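Side-chain contacts in NifU like protein IscU (Streptococcus pyogenes, PDB 1SU0), which probably serves as a scaffold on which iron-sulfur clusters are assembled with IscS and from which they are then passed on to other proteins: residues D92-M97 with L130-L135; E96-Q101 with Q123-S128; M11-D16 with L109-L114; A32-N37 with V43-V48. All coordinates share one frame; numbering follows the deposited sequence.

Interaction 1 (D92-M97 with L130-L135)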
loop_
_atom_site.group_PDB
_atom_site.type_symbol
_atom_site.label_atom_id
_atom_site.label_comp_id
_atom_site.label_asym_id
_atom_site.label_seq_id
_atom_site.Cartn_x
_atom_site.Cartn_y
_atom_site.Cartn_z
ATOM N N ASP A 92 -5.731 8.395 -2.564
ATOM C CA ASP A 92 -6.821 9.157 -2.001
ATOM C C ASP A 92 -8.014 8.260 -1.703
ATOM O O ASP A 92 -8.622 8.398 -0.661
ATOM C CB ASP A 92 -7.209 10.313 -2.945
ATOM C CG ASP A 92 -6.224 11.492 -2.867
ATOM O OD1 ASP A 92 -6.562 12.539 -3.445
ATOM O OD2 ASP A 92 -5.111 11.493 -2.260
ATOM N N ILE A 93 -8.327 7.336 -2.610
ATOM C CA ILE A 93 -9.440 6.396 -2.428
ATOM C C ILE A 93 -9.244 5.499 -1.212
ATOM O O ILE A 93 -10.167 5.262 -0.439
ATOM C CB ILE A 93 -9.670 5.527 -3.708
ATOM C CG1 ILE A 93 -10.335 6.365 -4.819
ATOM C CG2 ILE A 93 -10.558 4.321 -3.423
ATOM C CD1 ILE A 93 -10.088 5.826 -6.231
ATOM N N PHE A 94 -8.033 5.013 -1.048
ATOM C CA PHE A 94 -7.711 4.140 0.058
ATOM C C PHE A 94 -7.821 4.877 1.396
ATOM O O PHE A 94 -8.511 4.459 2.327
ATOM C CB PHE A 94 -6.289 3.615 -0.104
ATOM C CG PHE A 94 -5.910 2.637 0.956
ATOM C CD1 PHE A 94 -6.111 1.292 0.761
ATOM C CD2 PHE A 94 -5.405 3.068 2.164
ATOM C CE1 PHE A 94 -5.797 0.397 1.743
ATOM C CE2 PHE A 94 -5.094 2.189 3.136
ATOM C CZ PHE A 94 -5.285 0.851 2.934
ATOM N N SER A 95 -7.102 5.981 1.461
ATOM C CA SER A 95 -7.108 6.890 2.586
ATOM C C SER A 95 -8.522 7.255 3.032
ATOM O O SER A 95 -8.797 7.269 4.228
ATOM C CB SER A 95 -6.344 8.152 2.196
ATOM O OG SER A 95 -5.879 8.795 3.345
ATOM N N GLU A 96 -9.421 7.511 2.084
ATOM C CA GLU A 96 -10.814 7.819 2.407
ATOM C C GLU A 96 -11.604 6.617 2.845
ATOM O O GLU A 96 -12.533 6.740 3.626
ATOM C CB GLU A 96 -11.545 8.358 1.190
ATOM C CG GLU A 96 -11.264 9.792 0.840
ATOM C CD GLU A 96 -11.692 10.080 -0.575
ATOM O OE1 GLU A 96 -11.107 11.023 -1.145
ATOM O OE2 GLU A 96 -12.596 9.357 -1.117
ATOM N N MET A 97 -11.288 5.464 2.281
ATOM C CA MET A 97 -11.942 4.229 2.676
ATOM C C MET A 97 -11.643 3.874 4.156
ATOM O O MET A 97 -12.525 3.466 4.906
ATOM C CB MET A 97 -11.492 3.094 1.766
ATOM C CG MET A 97 -12.048 1.726 2.155
ATOM S SD MET A 97 -11.223 0.285 1.135
ATOM C CE MET A 97 -9.453 0.165 1.958
ATOM N N LEU A 130 0.761 3.950 5.441
ATOM C CA LEU A 130 2.203 4.140 5.310
ATOM C C LEU A 130 2.735 3.887 3.905
ATOM O O LEU A 130 3.444 4.716 3.335
ATOM C CB LEU A 130 2.954 3.253 6.327
ATOM C CG LEU A 130 4.498 3.323 6.402
ATOM C CD1 LEU A 130 5.063 4.714 6.361
ATOM C CD2 LEU A 130 4.976 2.634 7.667
ATOM N N ALA A 131 2.398 2.740 3.343
ATOM C CA ALA A 131 2.863 2.381 2.005
ATOM C C ALA A 131 2.362 3.380 0.964
ATOM O O ALA A 131 3.116 3.822 0.080
ATOM C CB ALA A 131 2.405 1.023 1.656
ATOM N N TRP A 132 1.091 3.738 1.084
ATOM C CA TRP A 132 0.494 4.664 0.148
ATOM C C TRP A 132 1.226 5.998 0.143
ATOM O O TRP A 132 1.443 6.564 -0.911
ATOM C CB TRP A 132 -0.993 4.833 0.457
ATOM C CG TRP A 132 -1.745 3.598 0.160
ATOM C CD1 TRP A 132 -2.090 2.614 1.046
ATOM C CD2 TRP A 132 -2.197 3.163 -1.124
ATOM N NE1 TRP A 132 -2.737 1.603 0.389
ATOM C CE2 TRP A 132 -2.837 1.921 -0.941
ATOM C CE3 TRP A 132 -2.138 3.706 -2.418
ATOM C CZ2 TRP A 132 -3.410 1.211 -1.997
ATOM C CZ3 TRP A 132 -2.699 2.992 -3.471
ATOM C CH2 TRP A 132 -3.332 1.768 -3.252
ATOM N N ASN A 133 1.652 6.456 1.313
ATOM C CA ASN A 133 2.345 7.744 1.445
ATOM C C ASN A 133 3.786 7.668 0.982
ATOM O O ASN A 133 4.344 8.660 0.543
ATOM C CB ASN A 133 2.250 8.251 2.887
ATOM C CG ASN A 133 0.799 8.448 3.341
ATOM O OD1 ASN A 133 0.542 8.802 4.486
ATOM N ND2 ASN A 133 -0.154 8.164 2.448
ATOM N N ALA A 134 4.388 6.488 1.053
ATOM C CA ALA A 134 5.737 6.297 0.512
ATOM C C ALA A 134 5.643 6.286 -1.003
ATOM O O ALA A 134 6.605 6.609 -1.698
ATOM C CB ALA A 134 6.375 5.004 1.027
ATOM N N LEU A 135 4.475 5.913 -1.507
ATOM C CA LEU A 135 4.209 5.988 -2.922
ATOM C C LEU A 135 4.051 7.441 -3.326
ATOM O O LEU A 135 4.682 7.877 -4.281
ATOM C CB LEU A 135 2.946 5.202 -3.285
ATOM C CG LEU A 135 2.593 5.205 -4.768
ATOM C CD1 LEU A 135 3.776 4.760 -5.597
ATOM C CD2 LEU A 135 1.414 4.297 -5.018
#
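The ring of Phe94 lies flat against the indole of Trp132 in a face-to-face stack with the five-membered ring. The two centroids are 4.0 Å apart, and the planes are tilted by 25° rather than strictly parallel. Overlap is centred on the indole nitrogen: Trp132 NE1 stands 3.2 Å above the plane of the Phe94 ring, almost over its middle, and so comes close to all six ring carbons. Seen from the indole the match is less even. Phe94 CG sits 3.3 Å above that plane, displaced toward the rim, while Phe94 CD2 reaches Trp132 CD1 at 3.5 Å. The Phe94 CB methylene adds a CH-pi contact over the face, 4.1 Å from the centroid of the Trp132 five-membered ring.

The two side chains meet at about a right angle. Phe94 holds CG trans to its backbone nitrogen (chi1 -176°), whereas Trp132 CG is anti to its own carbonyl carbon, beside the backbone nitrogen (chi1 -69°), and this pairing of torsions brings the planes face to face across a CA separation of 8.2 Å. Both rings are buried between helices 84-97 and 122-139. Helix 66-79 closes in on them too, with Ser71 touching Phe94 and Met75 touching Trp132; Leu90 and Ala91 also pack on the indole.

No hydrogen bond crosses this interface. Because the N-H of Trp132 lies in the indole plane, at a shallow tilt to the Phe94 ring, it runs over that ring instead of pointing into it, and cohesion probably comes mainly from dispersion between the stacked pi systems and the exclusion of water.

Interaction 2 (E96-Q101 with Q123-S128). With ZN (zinc ion), chain B.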
loop_
_atom_site.group_PDB
_atom_site.type_symbol
_atom_site.label_atom_id
_atom_site.label_comp_id
_atom_site.label_asym_id
_atom_site.label_seq_id
_atom_site.Cartn_x
_atom_site.Cartn_y
_atom_site.Cartn_z
ATOM N N GLU A 96 -9.421 7.511 2.084
ATOM C CA GLU A 96 -10.814 7.819 2.407
ATOM C C GLU A 96 -11.604 6.617 2.845
ATOM O O GLU A 96 -12.533 6.740 3.626
ATOM C CB GLU A 96 -11.545 8.358 1.190
ATOM C CG GLU A 96 -11.264 9.792 0.840
ATOM C CD GLU A 96 -11.692 10.080 -0.575
ATOM O OE1 GLU A 96 -11.107 11.023 -1.145
ATOM O OE2 GLU A 96 -12.596 9.357 -1.117
ATOM N N MET A 97 -11.288 5.464 2.281
ATOM C CA MET A 97 -11.942 4.229 2.676
ATOM C C MET A 97 -11.643 3.874 4.156
ATOM O O MET A 97 -12.525 3.466 4.906
ATOM C CB MET A 97 -11.492 3.094 1.766
ATOM C CG MET A 97 -12.048 1.726 2.155
ATOM S SD MET A 97 -11.223 0.285 1.135
ATOM C CE MET A 97 -9.453 0.165 1.958
ATOM N N VAL A 98 -10.391 4.035 4.554
ATOM C CA VAL A 98 -9.989 3.743 5.941
ATOM C C VAL A 98 -10.402 4.880 6.888
ATOM O O VAL A 98 -9.952 4.936 8.022
ATOM C CB VAL A 98 -8.469 3.431 6.077
ATOM C CG1 VAL A 98 -8.101 2.194 5.242
ATOM C CG2 VAL A 98 -7.612 4.635 5.680
ATOM N N GLN A 99 -11.267 5.787 6.440
ATOM C CA GLN A 99 -11.903 6.716 7.374
ATOM C C GLN A 99 -13.399 6.570 7.314
ATOM O O GLN A 99 -14.125 7.478 7.703
ATOM C CB GLN A 99 -11.465 8.142 7.100
ATOM C CG GLN A 99 -9.985 8.198 6.828
ATOM C CD GLN A 99 -9.441 9.586 6.668
ATOM O OE1 GLN A 99 -10.008 10.414 5.936
ATOM N NE2 GLN A 99 -8.321 9.848 7.333
ATOM N N GLY A 100 -13.846 5.405 6.846
ATOM C CA GLY A 100 -15.244 5.017 6.889
ATOM C C GLY A 100 -16.120 5.506 5.745
ATOM O O GLY A 100 -17.340 5.398 5.839
ATOM N N GLN A 101 -15.508 6.025 4.676
ATOM C CA GLN A 101 -16.249 6.481 3.491
ATOM C C GLN A 101 -16.633 5.338 2.551
ATOM O O GLN A 101 -15.844 4.425 2.284
ATOM C CB GLN A 101 -15.465 7.546 2.709
ATOM C CG GLN A 101 -15.145 8.813 3.534
ATOM C CD GLN A 101 -14.706 10.024 2.687
ATOM O OE1 GLN A 101 -14.225 11.021 3.241
ATOM N NE2 GLN A 101 -14.874 9.940 1.353
ATOM N N GLN A 123 -5.835 3.690 15.572
ATOM C CA GLN A 123 -4.399 3.428 15.610
ATOM C C GLN A 123 -3.892 2.645 14.375
ATOM O O GLN A 123 -2.703 2.699 14.067
ATOM C CB GLN A 123 -4.020 2.682 16.898
ATOM C CG GLN A 123 -4.292 3.451 18.212
ATOM C CD GLN A 123 -3.887 2.648 19.456
ATOM O OE1 GLN A 123 -3.527 1.463 19.348
ATOM N NE2 GLN A 123 -3.945 3.287 20.636
ATOM N N ARG A 124 -4.774 1.917 13.696
ATOM C CA ARG A 124 -4.410 1.150 12.503
ATOM C C ARG A 124 -4.450 1.951 11.175
ATOM O O ARG A 124 -3.847 1.534 10.170
ATOM C CB ARG A 124 -5.336 -0.080 12.363
ATOM C CG ARG A 124 -5.381 -1.016 13.584
ATOM C CD ARG A 124 -4.070 -1.647 13.884
ATOM N NE ARG A 124 -4.103 -2.526 15.035
ATOM C CZ ARG A 124 -3.128 -3.385 15.332
ATOM N NH1 ARG A 124 -2.073 -3.496 14.536
ATOM N NH2 ARG A 124 -3.205 -4.165 16.411
ATOM N N ILE A 125 -5.177 3.069 11.161
ATOM C CA ILE A 125 -5.262 3.909 9.978
ATOM C C ILE A 125 -3.868 4.163 9.402
ATOM O O ILE A 125 -3.600 3.883 8.223
ATOM C CB ILE A 125 -5.941 5.258 10.296
ATOM C CG1 ILE A 125 -7.306 5.081 10.990
ATOM C CG2 ILE A 125 -6.092 6.100 9.021
ATOM C CD1 ILE A 125 -8.274 4.294 10.248
ATOM N N LYS A 126 -2.972 4.669 10.246
ATOM C CA LYS A 126 -1.621 5.017 9.808
ATOM C C LYS A 126 -0.750 3.776 9.515
ATOM O O LYS A 126 0.202 3.858 8.739
ATOM C CB LYS A 126 -0.952 5.958 10.821
ATOM C CG LYS A 126 0.242 6.781 10.304
ATOM C CD LYS A 126 -0.182 7.883 9.308
ATOM C CE LYS A 126 -0.031 9.282 9.912
ATOM N NZ LYS A 126 -1.208 9.627 10.775
ATOM N N CYS A 127 -1.074 2.632 10.113
ATOM C CA CYS A 127 -0.415 1.376 9.739
ATOM C C CYS A 127 -0.691 1.098 8.239
ATOM O O CYS A 127 0.213 0.845 7.428
ATOM C CB CYS A 127 -0.914 0.210 10.614
ATOM S SG CYS A 127 -0.625 0.399 12.422
ATOM N N SER A 128 -1.957 1.214 7.879
ATOM C CA SER A 128 -2.413 0.924 6.534
ATOM C C SER A 128 -1.991 1.969 5.471
ATOM O O SER A 128 -1.690 1.620 4.345
ATOM C CB SER A 128 -3.920 0.771 6.582
ATOM O OG SER A 128 -4.528 2.013 6.859
HETATM ZN ZN ZN B . 1.243 -0.833 12.579
#
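Val98 lays its CG2 methyl beside the CG2 methyl of Ile125, 4.0 Å away, the two side chains running antiparallel alongside one another. Its other branch, CG1, turns to the next turn of the partner helix and meets Ser128 OG at 3.9 Å, so the valine straddles residues three apart on one side of that helix. With chi1 at -61°, Val98 has CG1 trans to the carbonyl carbon, and the fork thus opens toward both partners. The Ser128 hydroxyl is turned back to Ile125 O within its own helix; the bond is modelled very short, so its exact length is doubtful.

Val98 is where the backbone leaves helix 84-97. The end is a Schellman motif, in which Gln101 N bonds to Glu96 O at 3.2 Å and Gly100 N to Met97 O at 3.0 Å, with Gly100 at positive phi (85°) as the C-prime residue.

Cys127, which takes no part in this packing, binds the zinc ion through SG at 2.2 Å, in a site that also includes Cys40, Asp42 and Cys65. Helix 122-139 thus has the end of helix 84-97 against it at Val98 and carries a zinc ligand at Cys127, while Ser68 and Ser71 of helix 66-79 hydrogen-bond the carbonyls of Cys127 and Ser128.

Interaction 3 (M11-D16 with L109-L114)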
loop_
_atom_site.group_PDB
_atom_site.type_symbol
_atom_site.label_atom_id
_atom_site.label_comp_id
_atom_site.label_asym_id
_atom_site.label_seq_id
_atom_site.Cartn_x
_atom_site.Cartn_y
_atom_site.Cartn_z
ATOM N N MET A 11 -9.326 -13.916 5.451
ATOM C CA MET A 11 -8.244 -14.021 6.416
ATOM C C MET A 11 -7.025 -14.564 5.724
ATOM O O MET A 11 -5.944 -14.076 5.928
ATOM C CB MET A 11 -8.655 -14.895 7.606
ATOM C CG MET A 11 -7.569 -15.112 8.723
ATOM S SD MET A 11 -7.184 -13.566 9.952
ATOM C CE MET A 11 -6.324 -12.307 8.759
ATOM N N ALA A 12 -7.211 -15.551 4.860
ATOM C CA ALA A 12 -6.103 -16.165 4.134
ATOM C C ALA A 12 -5.456 -15.181 3.168
ATOM O O ALA A 12 -4.255 -15.192 2.976
ATOM C CB ALA A 12 -6.582 -17.387 3.407
ATOM N N VAL A 13 -6.247 -14.300 2.585
ATOM C CA VAL A 13 -5.711 -13.314 1.649
ATOM C C VAL A 13 -4.919 -12.225 2.394
ATOM O O VAL A 13 -3.839 -11.863 1.978
ATOM C CB VAL A 13 -6.830 -12.734 0.757
ATOM C CG1 VAL A 13 -6.347 -11.555 -0.045
ATOM C CG2 VAL A 13 -7.346 -13.829 -0.172
ATOM N N VAL A 14 -5.429 -11.754 3.519
ATOM C CA VAL A 14 -4.724 -10.767 4.311
ATOM C C VAL A 14 -3.464 -11.376 4.937
ATOM O O VAL A 14 -2.407 -10.758 4.932
ATOM C CB VAL A 14 -5.602 -10.223 5.418
ATOM C CG1 VAL A 14 -4.784 -9.306 6.343
ATOM C CG2 VAL A 14 -6.821 -9.491 4.843
ATOM N N ALA A 15 -3.586 -12.576 5.489
ATOM C CA ALA A 15 -2.434 -13.315 5.995
ATOM C C ALA A 15 -1.334 -13.538 4.962
ATOM O O ALA A 15 -0.159 -13.388 5.281
ATOM C CB ALA A 15 -2.866 -14.633 6.597
ATOM N N ASP A 16 -1.726 -13.866 3.733
ATOM C CA ASP A 16 -0.788 -14.095 2.644
ATOM C C ASP A 16 -0.019 -12.855 2.295
ATOM O O ASP A 16 1.139 -12.947 1.916
ATOM C CB ASP A 16 -1.529 -14.553 1.383
ATOM C CG ASP A 16 -0.581 -14.866 0.203
ATOM O OD1 ASP A 16 0.188 -15.853 0.286
ATOM O OD2 ASP A 16 -0.524 -14.150 -0.825
ATOM N N LEU A 109 -8.986 -0.763 -5.981
ATOM C CA LEU A 109 -7.922 -0.958 -5.011
ATOM C C LEU A 109 -7.511 -2.416 -4.978
ATOM O O LEU A 109 -6.487 -2.748 -4.393
ATOM C CB LEU A 109 -8.456 -0.598 -3.634
ATOM C CG LEU A 109 -8.158 0.719 -2.936
ATOM C CD1 LEU A 109 -7.716 1.771 -3.870
ATOM C CD2 LEU A 109 -9.349 1.167 -2.061
ATOM N N GLY A 110 -8.323 -3.288 -5.597
ATOM C CA GLY A 110 -8.072 -4.724 -5.618
ATOM C C GLY A 110 -8.152 -5.356 -4.230
ATOM O O GLY A 110 -9.084 -5.101 -3.475
ATOM N N GLU A 111 -7.175 -6.184 -3.880
ATOM C CA GLU A 111 -7.247 -6.873 -2.595
ATOM C C GLU A 111 -7.077 -5.925 -1.402
ATOM O O GLU A 111 -7.547 -6.233 -0.342
ATOM C CB GLU A 111 -6.282 -8.075 -2.532
ATOM C CG GLU A 111 -6.775 -9.284 -3.309
ATOM C CD GLU A 111 -5.719 -10.368 -3.474
ATOM O OE1 GLU A 111 -4.793 -10.412 -2.670
ATOM O OE2 GLU A 111 -5.798 -11.165 -4.422
ATOM N N ALA A 112 -6.427 -4.780 -1.574
ATOM C CA ALA A 112 -6.420 -3.712 -0.563
ATOM C C ALA A 112 -7.827 -3.315 -0.104
ATOM O O ALA A 112 -8.003 -2.726 0.944
ATOM C CB ALA A 112 -5.729 -2.481 -1.088
ATOM N N GLU A 113 -8.832 -3.629 -0.896
ATOM C CA GLU A 113 -10.194 -3.326 -0.528
ATOM C C GLU A 113 -10.610 -4.040 0.758
ATOM O O GLU A 113 -11.536 -3.607 1.443
ATOM C CB GLU A 113 -11.121 -3.696 -1.676
ATOM C CG GLU A 113 -12.493 -3.124 -1.518
ATOM C CD GLU A 113 -13.462 -3.583 -2.603
ATOM O OE1 GLU A 113 -14.632 -3.158 -2.500
ATOM O OE2 GLU A 113 -13.075 -4.377 -3.519
ATOM N N LEU A 114 -9.904 -5.122 1.074
ATOM C CA LEU A 114 -10.117 -5.898 2.283
ATOM C C LEU A 114 -9.763 -5.177 3.549
ATOM O O LEU A 114 -10.092 -5.655 4.630
ATOM C CB LEU A 114 -9.302 -7.199 2.213
ATOM C CG LEU A 114 -9.737 -8.187 1.112
ATOM C CD1 LEU A 114 -8.993 -9.490 1.261
ATOM C CD2 LEU A 114 -11.237 -8.434 1.102
#
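Val13 meets both Leu114 and Glu111 through a single methyl, CG1. That carbon lies 3.6 Å from Leu114 CD1 and 3.3 Å from Glu111 OE1, and it is put there by chi1 of 170°, which sends CG1 trans to the backbone nitrogen and leaves CG2 beside that nitrogen. Val14 has nearly the same first torsion but touches with the other branch: its CG2 approaches Leu114 CD1 at 4.2 Å, more loosely. Leu114 CD1 therefore serves two neighbouring valines; the Leu114 side chain crosses that of Val13 at about a right angle and runs antiparallel to that of Val14.

Glu111 and Leu114 sit on the same side of a 3-10 segment, in which Glu113 N bonds to Gly110 O and Leu114 N to Glu111 O, each at 3.0 Å; three residues per turn align them toward helix 8-19. This segment belongs to the long connection between helices 84-97 and 122-139 of the NifU-like domain. The contact rests the N-terminal helix on that connection, while Met74 of helix 66-79 touches both Val14 and Ala112, and Ala112 also meets Phe94.

The Glu111 chain is extended beyond CG (chi2 169°), running across Val13 so that its carboxylate carbon CD comes within 3.7 Å of Val13 CG1. Its polar end is held by the same helix a turn further on: OE1 is hydrogen-bonded to NE2 of His17. The carboxylate of Asp16 is near but not touching, with OD2 6.0 Å from Glu111 OE1.

Interaction 4 (A32-N37 with V43-V48)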
loop_
_atom_site.group_PDB
_atom_site.type_symbol
_atom_site.label_atom_id
_atom_site.label_comp_id
_atom_site.label_asym_id
_atom_site.label_seq_id
_atom_site.Cartn_x
_atom_site.Cartn_y
_atom_site.Cartn_z
ATOM N N ALA A 32 15.513 4.638 -3.204
ATOM C CA ALA A 32 14.339 4.185 -2.468
ATOM C C ALA A 32 13.708 5.322 -1.688
ATOM O O ALA A 32 14.335 6.348 -1.456
ATOM C CB ALA A 32 14.712 3.059 -1.526
ATOM N N VAL A 33 12.459 5.118 -1.281
ATOM C CA VAL A 33 11.732 6.091 -0.478
ATOM C C VAL A 33 11.399 5.459 0.859
ATOM O O VAL A 33 10.618 4.495 0.920
ATOM C CB VAL A 33 10.443 6.548 -1.157
ATOM C CG1 VAL A 33 9.703 7.533 -0.265
ATOM C CG2 VAL A 33 10.755 7.168 -2.526
ATOM N N GLN A 34 11.978 6.015 1.923
ATOM C CA GLN A 34 11.773 5.497 3.257
ATOM C C GLN A 34 10.974 6.447 4.135
ATOM O O GLN A 34 11.336 7.603 4.319
ATOM C CB GLN A 34 13.117 5.187 3.904
ATOM C CG GLN A 34 13.623 3.763 3.613
ATOM C CD GLN A 34 14.878 3.749 2.749
ATOM O OE1 GLN A 34 14.956 4.488 1.760
ATOM N NE2 GLN A 34 15.856 2.918 3.116
ATOM N N LEU A 35 9.855 5.947 4.635
ATOM C CA LEU A 35 9.109 6.572 5.716
ATOM C C LEU A 35 8.883 5.590 6.872
ATOM O O LEU A 35 9.097 4.387 6.732
ATOM C CB LEU A 35 7.747 7.052 5.207
ATOM C CG LEU A 35 7.604 7.422 3.731
ATOM C CD1 LEU A 35 6.178 7.910 3.502
ATOM C CD2 LEU A 35 8.623 8.472 3.291
ATOM N N ASN A 36 8.402 6.092 8.004
ATOM C CA ASN A 36 8.157 5.213 9.134
ATOM C C ASN A 36 6.981 5.560 10.058
ATOM O O ASN A 36 6.282 6.554 9.886
ATOM C CB ASN A 36 9.477 4.949 9.921
ATOM C CG ASN A 36 10.052 6.192 10.590
ATOM O OD1 ASN A 36 11.099 6.703 10.176
ATOM N ND2 ASN A 36 9.409 6.643 11.664
ATOM N N ASN A 37 6.835 4.663 11.034
ATOM C CA ASN A 37 5.719 4.469 11.964
ATOM C C ASN A 37 4.564 5.472 12.106
ATOM O O ASN A 37 4.733 6.682 11.952
ATOM C CB ASN A 37 6.294 4.134 13.361
ATOM C CG ASN A 37 6.944 5.329 14.063
ATOM O OD1 ASN A 37 7.237 6.362 13.447
ATOM N ND2 ASN A 37 7.178 5.182 15.375
ATOM N N VAL A 43 8.078 0.462 9.184
ATOM C CA VAL A 43 9.033 1.155 8.320
ATOM C C VAL A 43 8.996 0.557 6.902
ATOM O O VAL A 43 8.727 -0.634 6.725
ATOM C CB VAL A 43 10.496 1.116 8.846
ATOM C CG1 VAL A 43 10.581 1.443 10.329
ATOM C CG2 VAL A 43 11.136 -0.233 8.587
ATOM N N ILE A 44 9.237 1.383 5.890
ATOM C CA ILE A 44 9.265 0.874 4.535
ATOM C C ILE A 44 10.221 1.616 3.609
ATOM O O ILE A 44 10.321 2.820 3.628
ATOM C CB ILE A 44 7.835 0.873 3.941
ATOM C CG1 ILE A 44 7.844 0.208 2.561
ATOM C CG2 ILE A 44 7.274 2.305 3.911
ATOM C CD1 ILE A 44 6.483 -0.155 2.066
ATOM N N SER A 45 10.902 0.847 2.787
ATOM C CA SER A 45 11.777 1.349 1.770
ATOM C C SER A 45 11.072 0.897 0.521
ATOM O O SER A 45 10.931 -0.300 0.290
ATOM C CB SER A 45 13.153 0.707 1.909
ATOM O OG SER A 45 14.062 1.157 0.933
ATOM N N LEU A 46 10.603 1.867 -0.252
ATOM C CA LEU A 46 9.799 1.629 -1.423
ATOM C C LEU A 46 10.559 2.179 -2.630
ATOM O O LEU A 46 10.554 3.385 -2.869
ATOM C CB LEU A 46 8.454 2.352 -1.243
ATOM C CG LEU A 46 7.222 1.987 -2.091
ATOM C CD1 LEU A 46 6.718 3.177 -2.861
ATOM C CD2 LEU A 46 7.464 0.806 -3.028
ATOM N N THR A 47 11.241 1.299 -3.359
ATOM C CA THR A 47 11.829 1.654 -4.651
ATOM C C THR A 47 10.763 1.614 -5.742
ATOM O O THR A 47 10.078 0.602 -5.894
ATOM C CB THR A 47 12.941 0.679 -5.044
ATOM O OG1 THR A 47 12.434 -0.659 -5.039
ATOM C CG2 THR A 47 14.082 0.691 -4.029
ATOM N N VAL A 48 10.626 2.694 -6.508
ATOM C CA VAL A 48 9.680 2.696 -7.625
ATOM C C VAL A 48 10.362 3.078 -8.933
ATOM O O VAL A 48 11.087 4.080 -9.019
ATOM C CB VAL A 48 8.488 3.634 -7.392
ATOM C CG1 VAL A 48 7.514 3.561 -8.557
ATOM C CG2 VAL A 48 7.776 3.274 -6.101
#
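Val33 and Leu46 pair through both of their backbone polar groups: Val33 N donates to Leu46 O at 3.0 Å, and Leu46 N returns a bond to Val33 O at 2.9 Å. The Leu35-Ile44 pair is less even. Ile44 N bonds to Leu35 O at 3.1 Å and fairly straight (161° at the hydrogen), but the reverse bond, Leu35 N to Ile44 O, is weak at 3.3 Å. Ile44 O also receives a CA-H contact from Gln34, whose CA is 3.1 Å away.

Between these pairs, Gln34 lies opposite Ser45 without a hydrogen bond; its bent side chain rests against Ser45 CB, and the hydroxyl of Ser45 is satisfied by NE2 of Gln26. Ala32 CB packs on Thr47 CG2 at 3.5 Å, while Thr47 OG1 takes the backbone N-H of Leu27. At the last bridge, where Asn36 faces Val43 as a non-hydrogen-bonded pair, Asn36 ND2 donates to Asn37 OD1 at 2.8 Å.

On its far edge strand 43-50 bonds to 55-63, through Val43 with Asn63 and Ser45 with Ala61. The result is an antiparallel beta hairpin within a three-stranded sheet, and the loop joining its strands carries the zinc ligands Cys40 and Asp42.

From the N terminus, helix 8-19 opens interaction 3, which closes a loop of 92 residues when 109-114 comes back to it. Nested inside is interaction 4, a hairpin closed over five residues and lying across the chain's centre from interaction 3. Interactions 1 and 2 start on helix 84-97 within that long loop and end on helix 122-139 beyond it, so both cross interaction 3; sharing Glu96 and Met97, they close 32 and 21 residues. Met97 packs on Leu109 and Ala112, joining both to interaction 3, while Leu35 packs on Ala134, linking interaction 1 to the sheet. Helix 122-139 thus connects hairpin, zinc site and helix 84-97.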